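Putative drug/sodium antiporter (Escherichia coli, PDB 4Z3N) probably exports the genotoxin colibactin or its precursor across the cell membrane as a twelve-helix MATE-family antiporter. Local coordinates at residues 115-120 and 251-256; 22-27 and 317-322; 181-186 and 226-231; 279-284 and 433-438. All blocks are in the same frame, centred on the assembly; numbering follows the deposited sequence.

Contact 1 (115-120 and 251-256)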
loop_
_atom_site.group_PDB
_atom_site.type_symbol
_atom_site.label_atom_id
_atom_site.label_comp_id
_atom_site.label_asym_id
_atom_site.label_seq_id
_atom_site.Cartn_x
_atom_site.Cartn_y
_atom_site.Cartn_z
ATOM N N GLY A 115 13.740 14.899 2.595
ATOM C CA GLY A 115 12.625 14.216 1.959
ATOM C C GLY A 115 12.491 14.568 0.482
ATOM O O GLY A 115 12.347 13.704 -0.375
ATOM N N ILE A 116 12.558 15.857 0.188
ATOM C CA ILE A 116 12.459 16.339 -1.180
ATOM C C ILE A 116 13.649 15.887 -2.036
ATOM O O ILE A 116 13.461 15.437 -3.181
ATOM C CB ILE A 116 12.326 17.879 -1.194
ATOM C CG1 ILE A 116 10.918 18.267 -0.739
ATOM C CG2 ILE A 116 12.590 18.452 -2.584
ATOM C CD1 ILE A 116 10.763 19.725 -0.399
ATOM N N ILE A 117 14.858 15.992 -1.481
ATOM C CA ILE A 117 16.085 15.625 -2.196
ATOM C C ILE A 117 16.107 14.139 -2.559
ATOM O O ILE A 117 16.514 13.751 -3.660
ATOM C CB ILE A 117 17.344 15.958 -1.361
ATOM C CG1 ILE A 117 17.565 17.472 -1.312
ATOM C CG2 ILE A 117 18.586 15.255 -1.917
ATOM C CD1 ILE A 117 18.792 17.886 -0.540
ATOM N N ILE A 118 15.667 13.314 -1.618
ATOM C CA ILE A 118 15.589 11.878 -1.830
ATOM C C ILE A 118 14.599 11.567 -2.952
ATOM O O ILE A 118 14.849 10.732 -3.825
ATOM C CB ILE A 118 15.193 11.159 -0.515
ATOM C CG1 ILE A 118 16.424 11.014 0.387
ATOM C CG2 ILE A 118 14.588 9.792 -0.794
ATOM C CD1 ILE A 118 16.103 10.717 1.847
ATOM N N ALA A 119 13.471 12.264 -2.924
ATOM C CA ALA A 119 12.438 12.119 -3.934
ATOM C C ALA A 119 12.978 12.521 -5.300
ATOM O O ALA A 119 12.629 11.930 -6.318
ATOM C CB ALA A 119 11.220 12.967 -3.570
ATOM N N LEU A 120 13.831 13.542 -5.318
ATOM C CA LEU A 120 14.399 14.018 -6.567
ATOM C C LEU A 120 15.324 12.973 -7.207
ATOM O O LEU A 120 15.125 12.594 -8.372
ATOM C CB LEU A 120 15.139 15.334 -6.335
ATOM C CG LEU A 120 15.827 16.016 -7.529
ATOM C CD1 LEU A 120 14.910 16.177 -8.731
ATOM C CD2 LEU A 120 16.339 17.366 -7.067
ATOM N N LYS A 251 23.782 10.615 8.324
ATOM C CA LYS A 251 23.012 9.873 9.320
ATOM C C LYS A 251 21.525 10.019 9.012
ATOM O O LYS A 251 20.754 9.058 9.109
ATOM C CB LYS A 251 23.317 10.344 10.753
ATOM C CG LYS A 251 22.623 11.646 11.172
ATOM C CD LYS A 251 22.441 11.735 12.689
ATOM C CE LYS A 251 22.474 13.187 13.197
ATOM N NZ LYS A 251 21.328 13.999 12.705
ATOM N N ILE A 252 21.128 11.222 8.618
ATOM C CA ILE A 252 19.716 11.519 8.446
ATOM C C ILE A 252 19.172 11.030 7.091
ATOM O O ILE A 252 17.990 10.720 6.979
ATOM C CB ILE A 252 19.453 13.021 8.609
ATOM C CG1 ILE A 252 17.963 13.267 8.815
ATOM C CG2 ILE A 252 20.021 13.801 7.420
ATOM C CD1 ILE A 252 17.631 14.698 9.039
ATOM N N TYR A 253 20.025 10.976 6.071
ATOM C CA TYR A 253 19.689 10.282 4.835
ATOM C C TYR A 253 19.537 8.798 5.121
ATOM O O TYR A 253 18.657 8.136 4.574
ATOM C CB TYR A 253 20.753 10.514 3.750
ATOM C CG TYR A 253 20.627 11.877 3.121
ATOM C CD1 TYR A 253 19.765 12.085 2.053
ATOM C CD2 TYR A 253 21.329 12.969 3.621
ATOM C CE1 TYR A 253 19.618 13.337 1.487
ATOM C CE2 TYR A 253 21.189 14.227 3.066
ATOM C CZ TYR A 253 20.331 14.405 1.995
ATOM O OH TYR A 253 20.182 15.649 1.422
ATOM N N ARG A 254 20.396 8.286 5.993
ATOM C CA ARG A 254 20.375 6.884 6.369
ATOM C C ARG A 254 19.081 6.512 7.111
ATOM O O ARG A 254 18.434 5.517 6.788
ATOM C CB ARG A 254 21.607 6.571 7.223
ATOM C CG ARG A 254 21.713 5.143 7.731
ATOM C CD ARG A 254 23.123 4.906 8.193
ATOM N NE ARG A 254 23.298 3.696 8.984
ATOM C CZ ARG A 254 24.424 3.399 9.629
ATOM N NH1 ARG A 254 25.457 4.232 9.569
ATOM N NH2 ARG A 254 24.525 2.274 10.336
ATOM N N GLU A 255 18.708 7.317 8.098
ATOM C CA GLU A 255 17.510 7.053 8.868
ATOM C C GLU A 255 16.261 7.073 7.977
ATOM O O GLU A 255 15.363 6.235 8.120
ATOM C CB GLU A 255 17.382 8.077 9.998
ATOM C CG GLU A 255 16.122 7.932 10.840
ATOM C CD GLU A 255 15.996 6.560 11.504
ATOM O OE1 GLU A 255 16.710 6.326 12.509
ATOM O OE2 GLU A 255 15.178 5.728 11.026
ATOM N N PHE A 256 16.220 8.030 7.054
ATOM C CA PHE A 256 15.103 8.193 6.139
ATOM C C PHE A 256 15.102 7.052 5.111
ATOM O O PHE A 256 14.046 6.498 4.772
ATOM C CB PHE A 256 15.195 9.552 5.441
ATOM C CG PHE A 256 13.966 9.938 4.661
ATOM C CD1 PHE A 256 13.520 9.166 3.591
ATOM C CD2 PHE A 256 13.274 11.099 4.975
ATOM C CE1 PHE A 256 12.384 9.523 2.870
ATOM C CE2 PHE A 256 12.141 11.467 4.261
ATOM C CZ PHE A 256 11.691 10.671 3.206
#

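Contact 2 (22-27 and 317-322)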
loop_
_atom_site.group_PDB
_atom_site.type_symbol
_atom_site.label_atom_id
_atom_site.label_comp_id
_atom_site.label_asym_id
_atom_site.label_seq_id
_atom_site.Cartn_x
_atom_site.Cartn_y
_atom_site.Cartn_z
ATOM N N GLY A 22 -5.292 14.829 21.762
ATOM C CA GLY A 22 -5.523 13.487 22.282
ATOM C C GLY A 22 -4.341 12.557 22.063
ATOM O O GLY A 22 -4.375 11.375 22.436
ATOM N N MET A 23 -3.291 13.101 21.451
ATOM C CA MET A 23 -2.134 12.320 21.036
ATOM C C MET A 23 -1.403 11.672 22.210
ATOM O O MET A 23 -1.164 10.460 22.225
ATOM C CB MET A 23 -1.159 13.208 20.252
ATOM C CG MET A 23 0.098 12.490 19.762
ATOM S SD MET A 23 -0.199 11.083 18.645
ATOM C CE MET A 23 -0.839 11.924 17.196
ATOM N N PHE A 24 -0.990 12.498 23.161
ATOM C CA PHE A 24 -0.233 12.016 24.305
ATOM C C PHE A 24 -1.091 11.522 25.468
ATOM O O PHE A 24 -0.710 10.561 26.141
ATOM C CB PHE A 24 0.751 13.110 24.718
ATOM C CG PHE A 24 1.560 13.617 23.551
ATOM C CD1 PHE A 24 2.528 12.801 22.962
ATOM C CD2 PHE A 24 1.289 14.851 22.978
ATOM C CE1 PHE A 24 3.251 13.227 21.859
ATOM C CE2 PHE A 24 2.003 15.295 21.865
ATOM C CZ PHE A 24 2.988 14.478 21.304
ATOM N N ASP A 25 -2.194 12.200 25.775
ATOM C CA ASP A 25 -3.018 11.751 26.908
ATOM C C ASP A 25 -4.369 11.091 26.607
ATOM O O ASP A 25 -4.978 10.519 27.504
ATOM C CB ASP A 25 -3.252 12.928 27.880
ATOM C CG ASP A 25 -3.996 14.106 27.235
ATOM O OD1 ASP A 25 -4.277 14.069 26.012
ATOM O OD2 ASP A 25 -4.301 15.075 27.962
ATOM N N GLY A 26 -4.830 11.109 25.371
ATOM C CA GLY A 26 -6.217 10.737 25.116
ATOM C C GLY A 26 -6.617 9.267 24.986
ATOM O O GLY A 26 -5.820 8.352 25.206
ATOM N N SER A 27 -7.880 9.046 24.633
ATOM C CA SER A 27 -8.356 7.709 24.282
ATOM C C SER A 27 -7.751 7.254 22.945
ATOM O O SER A 27 -7.880 7.925 21.910
ATOM C CB SER A 27 -9.875 7.688 24.202
ATOM O OG SER A 27 -10.345 6.499 23.606
ATOM N N VAL A 317 2.458 6.052 17.019
ATOM C CA VAL A 317 3.645 5.382 17.529
ATOM C C VAL A 317 4.846 6.298 17.383
ATOM O O VAL A 317 5.605 6.483 18.331
ATOM C CB VAL A 317 3.936 4.056 16.802
ATOM C CG1 VAL A 317 5.292 3.476 17.260
ATOM C CG2 VAL A 317 2.786 3.058 17.024
ATOM N N GLY A 318 5.009 6.884 16.198
ATOM C CA GLY A 318 6.149 7.748 15.943
ATOM C C GLY A 318 6.255 8.932 16.906
ATOM O O GLY A 318 7.344 9.237 17.416
ATOM N N GLN A 319 5.127 9.603 17.145
ATOM C CA GLN A 319 5.079 10.788 17.998
ATOM C C GLN A 319 5.183 10.471 19.487
ATOM O O GLN A 319 5.890 11.158 20.228
ATOM C CB GLN A 319 3.804 11.588 17.720
ATOM C CG GLN A 319 3.911 12.463 16.462
ATOM C CD GLN A 319 2.924 13.597 16.461
ATOM O OE1 GLN A 319 2.230 13.811 17.445
ATOM N NE2 GLN A 319 2.858 14.340 15.363
ATOM N N ASN A 320 4.502 9.429 19.939
ATOM C CA ASN A 320 4.646 9.028 21.337
ATOM C C ASN A 320 6.025 8.449 21.634
ATOM O O ASN A 320 6.512 8.504 22.763
ATOM C CB ASN A 320 3.576 8.015 21.714
ATOM C CG ASN A 320 2.248 8.651 21.944
ATOM O OD1 ASN A 320 1.906 8.971 23.073
ATOM N ND2 ASN A 320 1.482 8.846 20.878
ATOM N N TRP A 321 6.641 7.874 20.611
ATOM C CA TRP A 321 7.968 7.313 20.746
ATOM C C TRP A 321 8.958 8.431 20.963
ATOM O O TRP A 321 9.813 8.345 21.850
ATOM C CB TRP A 321 8.338 6.504 19.512
ATOM C CG TRP A 321 9.739 6.001 19.502
ATOM C CD1 TRP A 321 10.822 6.590 18.915
ATOM C CD2 TRP A 321 10.208 4.776 20.073
ATOM N NE1 TRP A 321 11.944 5.813 19.105
ATOM C CE2 TRP A 321 11.591 4.693 19.815
ATOM C CE3 TRP A 321 9.591 3.740 20.778
ATOM C CZ2 TRP A 321 12.368 3.620 20.237
ATOM C CZ3 TRP A 321 10.368 2.677 21.208
ATOM C CH2 TRP A 321 11.740 2.623 20.926
ATOM N N GLY A 322 8.836 9.481 20.150
ATOM C CA GLY A 322 9.670 10.663 20.285
ATOM C C GLY A 322 9.505 11.369 21.632
ATOM O O GLY A 322 10.465 11.869 22.205
#

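Contact 3 (181-186 and 226-231)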
loop_
_atom_site.group_PDB
_atom_site.type_symbol
_atom_site.label_atom_id
_atom_site.label_comp_id
_atom_site.label_asym_id
_atom_site.label_seq_id
_atom_site.Cartn_x
_atom_site.Cartn_y
_atom_site.Cartn_z
ATOM N N ILE A 181 -4.676 14.812 8.680
ATOM C CA ILE A 181 -5.115 13.919 7.621
ATOM C C ILE A 181 -6.237 14.527 6.802
ATOM O O ILE A 181 -6.519 14.088 5.691
ATOM C CB ILE A 181 -5.589 12.575 8.188
ATOM C CG1 ILE A 181 -4.566 12.039 9.196
ATOM C CG2 ILE A 181 -5.893 11.579 7.052
ATOM C CD1 ILE A 181 -3.155 12.005 8.679
ATOM N N MET A 182 -6.844 15.571 7.348
ATOM C CA MET A 182 -7.954 16.239 6.703
ATOM C C MET A 182 -7.444 16.917 5.443
ATOM O O MET A 182 -8.143 17.003 4.437
ATOM C CB MET A 182 -8.597 17.246 7.656
ATOM C CG MET A 182 -9.298 16.592 8.828
ATOM S SD MET A 182 -10.707 15.611 8.292
ATOM C CE MET A 182 -11.566 16.840 7.293
ATOM N N VAL A 183 -6.202 17.375 5.499
ATOM C CA VAL A 183 -5.576 17.983 4.340
ATOM C C VAL A 183 -5.361 16.917 3.274
ATOM O O VAL A 183 -5.511 17.180 2.082
ATOM C CB VAL A 183 -4.254 18.651 4.717
ATOM C CG1 VAL A 183 -3.564 19.211 3.481
ATOM C CG2 VAL A 183 -4.521 19.740 5.748
ATOM N N ILE A 184 -5.038 15.707 3.723
ATOM C CA ILE A 184 -4.876 14.574 2.830
ATOM C C ILE A 184 -6.238 14.151 2.277
ATOM O O ILE A 184 -6.359 13.833 1.092
ATOM C CB ILE A 184 -4.205 13.386 3.541
ATOM C CG1 ILE A 184 -2.755 13.730 3.893
ATOM C CG2 ILE A 184 -4.262 12.148 2.677
ATOM C CD1 ILE A 184 -2.012 12.629 4.616
ATOM N N MET A 185 -7.270 14.180 3.118
ATOM C CA MET A 185 -8.589 13.748 2.668
ATOM C C MET A 185 -9.189 14.751 1.694
ATOM O O MET A 185 -9.862 14.355 0.743
ATOM C CB MET A 185 -9.558 13.538 3.833
ATOM C CG MET A 185 -10.901 12.950 3.364
ATOM S SD MET A 185 -12.302 13.160 4.497
ATOM C CE MET A 185 -12.304 14.939 4.691
ATOM N N LYS A 186 -8.947 16.042 1.946
ATOM C CA LYS A 186 -9.445 17.117 1.087
ATOM C C LYS A 186 -8.677 17.165 -0.231
ATOM O O LYS A 186 -9.281 17.302 -1.294
ATOM C CB LYS A 186 -9.368 18.463 1.800
ATOM C CG LYS A 186 -10.435 18.647 2.875
ATOM C CD LYS A 186 -10.220 19.943 3.652
ATOM C CE LYS A 186 -10.779 19.863 5.075
ATOM N NZ LYS A 186 -10.271 20.988 5.926
ATOM N N ALA A 226 -0.631 20.608 -5.967
ATOM C CA ALA A 226 -0.901 22.022 -5.780
ATOM C C ALA A 226 -1.559 22.293 -4.422
ATOM O O ALA A 226 -1.110 23.158 -3.670
ATOM C CB ALA A 226 -1.774 22.527 -6.903
ATOM N N TYR A 227 -2.618 21.553 -4.112
ATOM C CA TYR A 227 -3.331 21.721 -2.849
ATOM C C TYR A 227 -2.401 21.637 -1.643
ATOM O O TYR A 227 -2.523 22.416 -0.692
ATOM C CB TYR A 227 -4.428 20.669 -2.712
ATOM C CG TYR A 227 -5.378 20.943 -1.579
ATOM C CD1 TYR A 227 -5.055 20.590 -0.279
ATOM C CD2 TYR A 227 -6.600 21.563 -1.806
ATOM C CE1 TYR A 227 -5.921 20.852 0.770
ATOM C CE2 TYR A 227 -7.473 21.822 -0.766
ATOM C CZ TYR A 227 -7.125 21.463 0.519
ATOM O OH TYR A 227 -7.981 21.710 1.561
ATOM N N PHE A 228 -1.482 20.677 -1.685
ATOM C CA PHE A 228 -0.558 20.446 -0.587
ATOM C C PHE A 228 0.358 21.644 -0.363
ATOM O O PHE A 228 0.469 22.157 0.753
ATOM C CB PHE A 228 0.274 19.196 -0.849
ATOM C CG PHE A 228 -0.449 17.917 -0.552
ATOM C CD1 PHE A 228 -1.400 17.862 0.452
ATOM C CD2 PHE A 228 -0.173 16.762 -1.274
ATOM C CE1 PHE A 228 -2.070 16.671 0.726
ATOM C CE2 PHE A 228 -0.829 15.575 -1.003
ATOM C CZ PHE A 228 -1.782 15.528 -0.006
ATOM N N ILE A 229 1.011 22.087 -1.427
ATOM C CA ILE A 229 1.955 23.185 -1.322
ATOM C C ILE A 229 1.265 24.473 -0.885
ATOM O O ILE A 229 1.790 25.195 -0.033
ATOM C CB ILE A 229 2.699 23.414 -2.646
ATOM C CG1 ILE A 229 3.507 22.163 -3.019
ATOM C CG2 ILE A 229 3.621 24.628 -2.542
ATOM C CD1 ILE A 229 4.341 22.330 -4.285
ATOM N N TYR A 230 0.087 24.761 -1.433
ATOM C CA TYR A 230 -0.635 25.953 -0.983
ATOM C C TYR A 230 -0.995 25.840 0.490
ATOM O O TYR A 230 -0.753 26.770 1.246
ATOM C CB TYR A 230 -1.884 26.214 -1.832
ATOM C CG TYR A 230 -1.527 26.757 -3.202
ATOM C CD1 TYR A 230 -0.384 27.538 -3.384
ATOM C CD2 TYR A 230 -2.308 26.464 -4.322
ATOM C CE1 TYR A 230 -0.036 28.024 -4.637
ATOM C CE2 TYR A 230 -1.965 26.948 -5.583
ATOM C CZ TYR A 230 -0.829 27.726 -5.729
ATOM O OH TYR A 230 -0.484 28.209 -6.968
ATOM N N THR A 231 -1.556 24.708 0.900
ATOM C CA THR A 231 -1.835 24.472 2.314
ATOM C C THR A 231 -0.570 24.703 3.119
ATOM O O THR A 231 -0.565 25.397 4.136
ATOM C CB THR A 231 -2.344 23.037 2.574
ATOM O OG1 THR A 231 -3.665 22.887 2.049
ATOM C CG2 THR A 231 -2.367 22.732 4.065
#

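Contact 4 (279-284 and 433-438)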
loop_
_atom_site.group_PDB
_atom_site.type_symbol
_atom_site.label_atom_id
_atom_site.label_comp_id
_atom_site.label_asym_id
_atom_site.label_seq_id
_atom_site.Cartn_x
_atom_site.Cartn_y
_atom_site.Cartn_z
ATOM N N PHE A 279 2.274 -19.057 -9.590
ATOM C CA PHE A 279 3.030 -20.185 -10.126
ATOM C C PHE A 279 2.373 -21.514 -9.762
ATOM O O PHE A 279 2.047 -22.309 -10.630
ATOM C CB PHE A 279 4.471 -20.129 -9.602
ATOM C CG PHE A 279 5.364 -21.220 -10.115
ATOM C CD1 PHE A 279 5.776 -21.236 -11.438
ATOM C CD2 PHE A 279 5.833 -22.211 -9.260
ATOM C CE1 PHE A 279 6.620 -22.233 -11.906
ATOM C CE2 PHE A 279 6.678 -23.219 -9.723
ATOM C CZ PHE A 279 7.073 -23.223 -11.044
ATOM N N PHE A 280 2.158 -21.734 -8.472
ATOM C CA PHE A 280 1.553 -22.968 -7.989
ATOM C C PHE A 280 0.108 -23.170 -8.517
ATOM O O PHE A 280 -0.257 -24.261 -8.977
ATOM C CB PHE A 280 1.561 -22.985 -6.456
ATOM C CG PHE A 280 2.829 -23.539 -5.849
ATOM C CD1 PHE A 280 3.032 -24.899 -5.765
ATOM C CD2 PHE A 280 3.798 -22.697 -5.321
ATOM C CE1 PHE A 280 4.191 -25.421 -5.193
ATOM C CE2 PHE A 280 4.963 -23.209 -4.744
ATOM C CZ PHE A 280 5.160 -24.572 -4.685
ATOM N N ILE A 281 -0.706 -22.121 -8.450
ATOM C CA ILE A 281 -2.113 -22.230 -8.812
ATOM C C ILE A 281 -2.279 -22.653 -10.274
ATOM O O ILE A 281 -3.134 -23.471 -10.606
ATOM C CB ILE A 281 -2.858 -20.892 -8.570
ATOM C CG1 ILE A 281 -2.810 -20.522 -7.094
ATOM C CG2 ILE A 281 -4.301 -20.991 -8.988
ATOM C CD1 ILE A 281 -3.532 -21.494 -6.202
ATOM N N VAL A 282 -1.436 -22.091 -11.132
ATOM C CA VAL A 282 -1.517 -22.280 -12.579
ATOM C C VAL A 282 -1.068 -23.686 -13.009
ATOM O O VAL A 282 -1.728 -24.332 -13.821
ATOM C CB VAL A 282 -0.663 -21.203 -13.315
ATOM C CG1 VAL A 282 0.328 -21.853 -14.246
ATOM C CG2 VAL A 282 -1.553 -20.217 -14.062
ATOM N N ARG A 283 0.046 -24.152 -12.450
ATOM C CA ARG A 283 0.571 -25.479 -12.734
ATOM C C ARG A 283 -0.341 -26.591 -12.208
ATOM O O ARG A 283 -0.209 -27.745 -12.616
ATOM C CB ARG A 283 1.986 -25.632 -12.145
ATOM C CG ARG A 283 2.585 -27.035 -12.291
ATOM C CD ARG A 283 4.111 -27.023 -12.236
ATOM N NE ARG A 283 4.628 -27.398 -10.922
ATOM C CZ ARG A 283 4.837 -28.653 -10.525
ATOM N NH1 ARG A 283 4.565 -29.667 -11.336
ATOM N NH2 ARG A 283 5.316 -28.895 -9.311
ATOM N N LEU A 284 -1.270 -26.255 -11.319
ATOM C CA LEU A 284 -2.173 -27.270 -10.765
ATOM C C LEU A 284 -3.538 -27.292 -11.457
ATOM O O LEU A 284 -3.960 -28.335 -11.948
ATOM C CB LEU A 284 -2.357 -27.075 -9.271
ATOM C CG LEU A 284 -1.199 -27.523 -8.384
ATOM C CD1 LEU A 284 -1.517 -27.230 -6.910
ATOM C CD2 LEU A 284 -0.878 -28.994 -8.613
ATOM N N THR A 433 -6.461 -27.180 -2.833
ATOM C CA THR A 433 -6.836 -27.053 -1.425
ATOM C C THR A 433 -5.594 -26.946 -0.557
ATOM O O THR A 433 -5.614 -26.317 0.509
ATOM C CB THR A 433 -7.683 -28.253 -0.944
ATOM O OG1 THR A 433 -9.014 -28.118 -1.438
ATOM C CG2 THR A 433 -7.746 -28.304 0.561
ATOM N N GLY A 434 -4.508 -27.563 -1.025
ATOM C CA GLY A 434 -3.237 -27.525 -0.322
ATOM C C GLY A 434 -2.567 -26.164 -0.434
ATOM O O GLY A 434 -1.959 -25.712 0.509
ATOM N N VAL A 435 -2.661 -25.531 -1.593
ATOM C CA VAL A 435 -2.177 -24.178 -1.758
ATOM C C VAL A 435 -2.871 -23.242 -0.767
ATOM O O VAL A 435 -2.221 -22.548 0.017
ATOM C CB VAL A 435 -2.422 -23.655 -3.194
ATOM C CG1 VAL A 435 -1.872 -22.235 -3.341
ATOM C CG2 VAL A 435 -1.808 -24.591 -4.234
ATOM N N TYR A 436 -4.200 -23.236 -0.813
ATOM C CA TYR A 436 -5.005 -22.387 0.049
ATOM C C TYR A 436 -4.593 -22.509 1.525
ATOM O O TYR A 436 -4.393 -21.497 2.214
ATOM C CB TYR A 436 -6.474 -22.736 -0.099
ATOM C CG TYR A 436 -7.042 -22.552 -1.473
ATOM C CD1 TYR A 436 -6.440 -21.717 -2.398
ATOM C CD2 TYR A 436 -8.208 -23.211 -1.838
ATOM C CE1 TYR A 436 -6.998 -21.539 -3.667
ATOM C CE2 TYR A 436 -8.770 -23.049 -3.085
ATOM C CZ TYR A 436 -8.168 -22.216 -3.997
ATOM O OH TYR A 436 -8.755 -22.076 -5.227
ATOM N N PHE A 437 -4.464 -23.739 2.015
ATOM C CA PHE A 437 -4.123 -23.919 3.414
ATOM C C PHE A 437 -2.670 -23.515 3.675
ATOM O O PHE A 437 -2.369 -22.840 4.660
ATOM C CB PHE A 437 -4.367 -25.362 3.869
ATOM C CG PHE A 437 -5.791 -25.642 4.238
ATOM C CD1 PHE A 437 -6.338 -25.099 5.398
ATOM C CD2 PHE A 437 -6.594 -26.436 3.423
ATOM C CE1 PHE A 437 -7.665 -25.345 5.753
ATOM C CE2 PHE A 437 -7.922 -26.688 3.767
ATOM C CZ PHE A 437 -8.458 -26.139 4.936
ATOM N N GLY A 438 -1.776 -23.921 2.785
ATOM C CA GLY A 438 -0.372 -23.663 2.987
ATOM C C GLY A 438 -0.103 -22.178 3.015
ATOM O O GLY A 438 0.623 -21.681 3.879
#

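Contact 1 (115-120 and 251-256)
Two torsions bring I118 and F256 together. In I118, CG1 stands beside the backbone N and opposite the carbonyl carbon (chi1 -80°), and the chain then runs on extended, carrying CD1 across to helix 250-284. In F256, CG lies opposite the backbone N, which swings the ring toward helix 107-132. The I118 CD1 methyl comes to rest over one face of that ring. CD1 is 3.9 Å from the F256 ring centroid, 29° off the normal, so this is a CH-pi contact. Farther out, F256 CE2 lies 3.6 Å from G115 CA. G115 has no side chain, and the ring meets its CA obliquely.

Y253 uses its edge instead. I118 CG1 and I117 CG2 both lie near the plane of its ring. I118 CG1 is 3.9 Å from Y253 CD1, and I117 CG2 is 4.0 Å from Y253 CE1. Y253 crosses I117 at about a right angle, with Y253 OH 3.3 Å from I117 CD1. I118 thus sits between two aromatic residues, one offering a face and the other an edge. No hydrogen bond crosses, and the contact is packing, mostly of apolar atoms.

The two short helical segments pass 11.0 Å apart and are steeply crossed, at -69°. On helix 75-101, M92 and L95 touch F256, and R98 forms a salt bridge with E255. On helix 107-132, V114 extends the packing toward I252 and Y253, while A119 turns to helix 162-177. The contact therefore ties the first turns of helix 250-284 to helices 75-101 and 107-132.

Contact 2 (22-27 and 317-322)
The F24 ring carries M23 on one face and meets the helix 286-322 backbone at its edge. M23 CG sits 3.7 Å above the ring plane, over its centre. At the edge, in plane, lies the Q319 carbonyl, with F24 CE1 3.7 Å from Q319 O. The Q319 amide plane is turned only 18° from the ring. The N320 amide is inclined more steeply, at 55°, and its OD1 approaches the ring obliquely.

M23 is the second group that meets these amides. Its side chain bends twice, at the second and third torsions. The bent thioether wraps around the Q319 amide oxygen: Q319 OE1 is 3.4 Å from M23 CG and 3.6 Å from M23 CE. M23 SD lies 3.6 Å from N320 ND2.

One polar link crosses between the segments. N320 ND2 gives a weak hydrogen bond to M23 O, at 3.4 Å. The same amide nitrogen also bonds V316 O, one turn back on its own helix, and M23 O also accepts from R328 NE. The Q319 amide is held from its other end, where NE2 bonds G177 O.

Segment 22-27 itself folds into a tight turn, closed by G26 N bonding G22 O at 3.0 Å. R328 bonds G26 O as well, and S27 takes the N-cap position of helix 28-56. The arrangement is an N-terminal turn resting on the last turn of helix 286-322, with R328 of the next helix holding its carbonyls. The lead-in to the first predicted transmembrane helix is thereby set against the C-terminal half of the MATE chain.

Contact 3 (181-186 and 226-231)
V183 is the bump of this contact, and Y227, F228 and T231 form the hollow that takes it. V183 CG1 does most of the touching. It lies in plane at the edge of both rings, 3.9 Å from Y227 CE1 and 4.0 Å from F228 CD1. T231 closes the hollow one turn on, meeting the valine tip to tip, with V183 CG1 3.8 Å from T231 CG2. The valine chi1 of 177° points CG1 away from its own N and into this gap.

Beside this hollow, Y227 is the bump. Its hydroxyl end lies against the stem of K186, with Y227 OH 3.5 Å from both K186 CB and K186 CD. The amine end turns from the contact. The F228 edge reaches the backbone at I184 CA, 4.1 Å from F228 CE1. T231 keeps its hydroxyl within its own helix, bonding Y227 O.

The two segments run roughly antiparallel, at 146°, with axes 10.1 Å apart. They belong to helices 181-204 and 209-232, successive in the chain, and pack where this hairpin is open, away from its connecting turn. Helix 162-177 backs the contact: F175 touches V183, F228 and T231. Helix 28-56 covers I184 through M39.

Contact 4 (279-284 and 433-438)
Aliphatic contacts dominate here, and they converge on V435. I281 CD1 lies 3.4 Å from V435 CG1 and crosses the valine obliquely. Both torsions of the isoleucine, chi1 -62° and chi2 -64°, bend this methyl toward helix 432-453. L284, nearly one turn on, slides past the other branch, with L284 CD1 3.8 Å from V435 CG2. F280 adds only its stem, with F280 CB 4.3 Å from V435 CG2, while its side chain packs instead on V421 and Y422 of helix 417-427.

The aliphatic-to-aromatic part is small. I281 CD1 also meets the ring of Y436 obliquely, 4.3 Å from Y436 CE1. Y277, one turn earlier on helix 250-284, touches both V435 and Y436 and extends this patch.

No hydrogen bond or other polar link joins the segments.

Lipid is close by. A bound monoolein touches F437. A288 of helix 286-322 also touches I281 and Y436. The segments run nearly antiparallel, at 168°, with axes 10.3 Å apart. This is plain antiparallel helix packing of an alpha-helical membrane bundle. In this MATE fold it joins the C-terminal end of helix 250-284 to the start of helix 432-453.

Overall arrangement
Contacts 1 and 4 share helix 250-284 but use its opposite ends. Their centres are 41 Å apart, with the middle of the molecule between them. Contacts 1, 2 and 3 lie closer together, with centres 22 to 25 Å apart, without touching. Contacts 1, 2 and 4 are largely buried; contact 3 is only partly so. Contact 3 pairs neighbouring helices in the chain, whereas the others join distant parts. Contact 3 nests inside contact 1, and 1 inside 2. Contacts 1, 3 and 4 are mainly apolar helix packing, with a tyrosine hydroxyl beside a lysine in contact 3. Contact 2 sets amides and a carbonyl against a thioether and a ring, with one weak hydrogen bond.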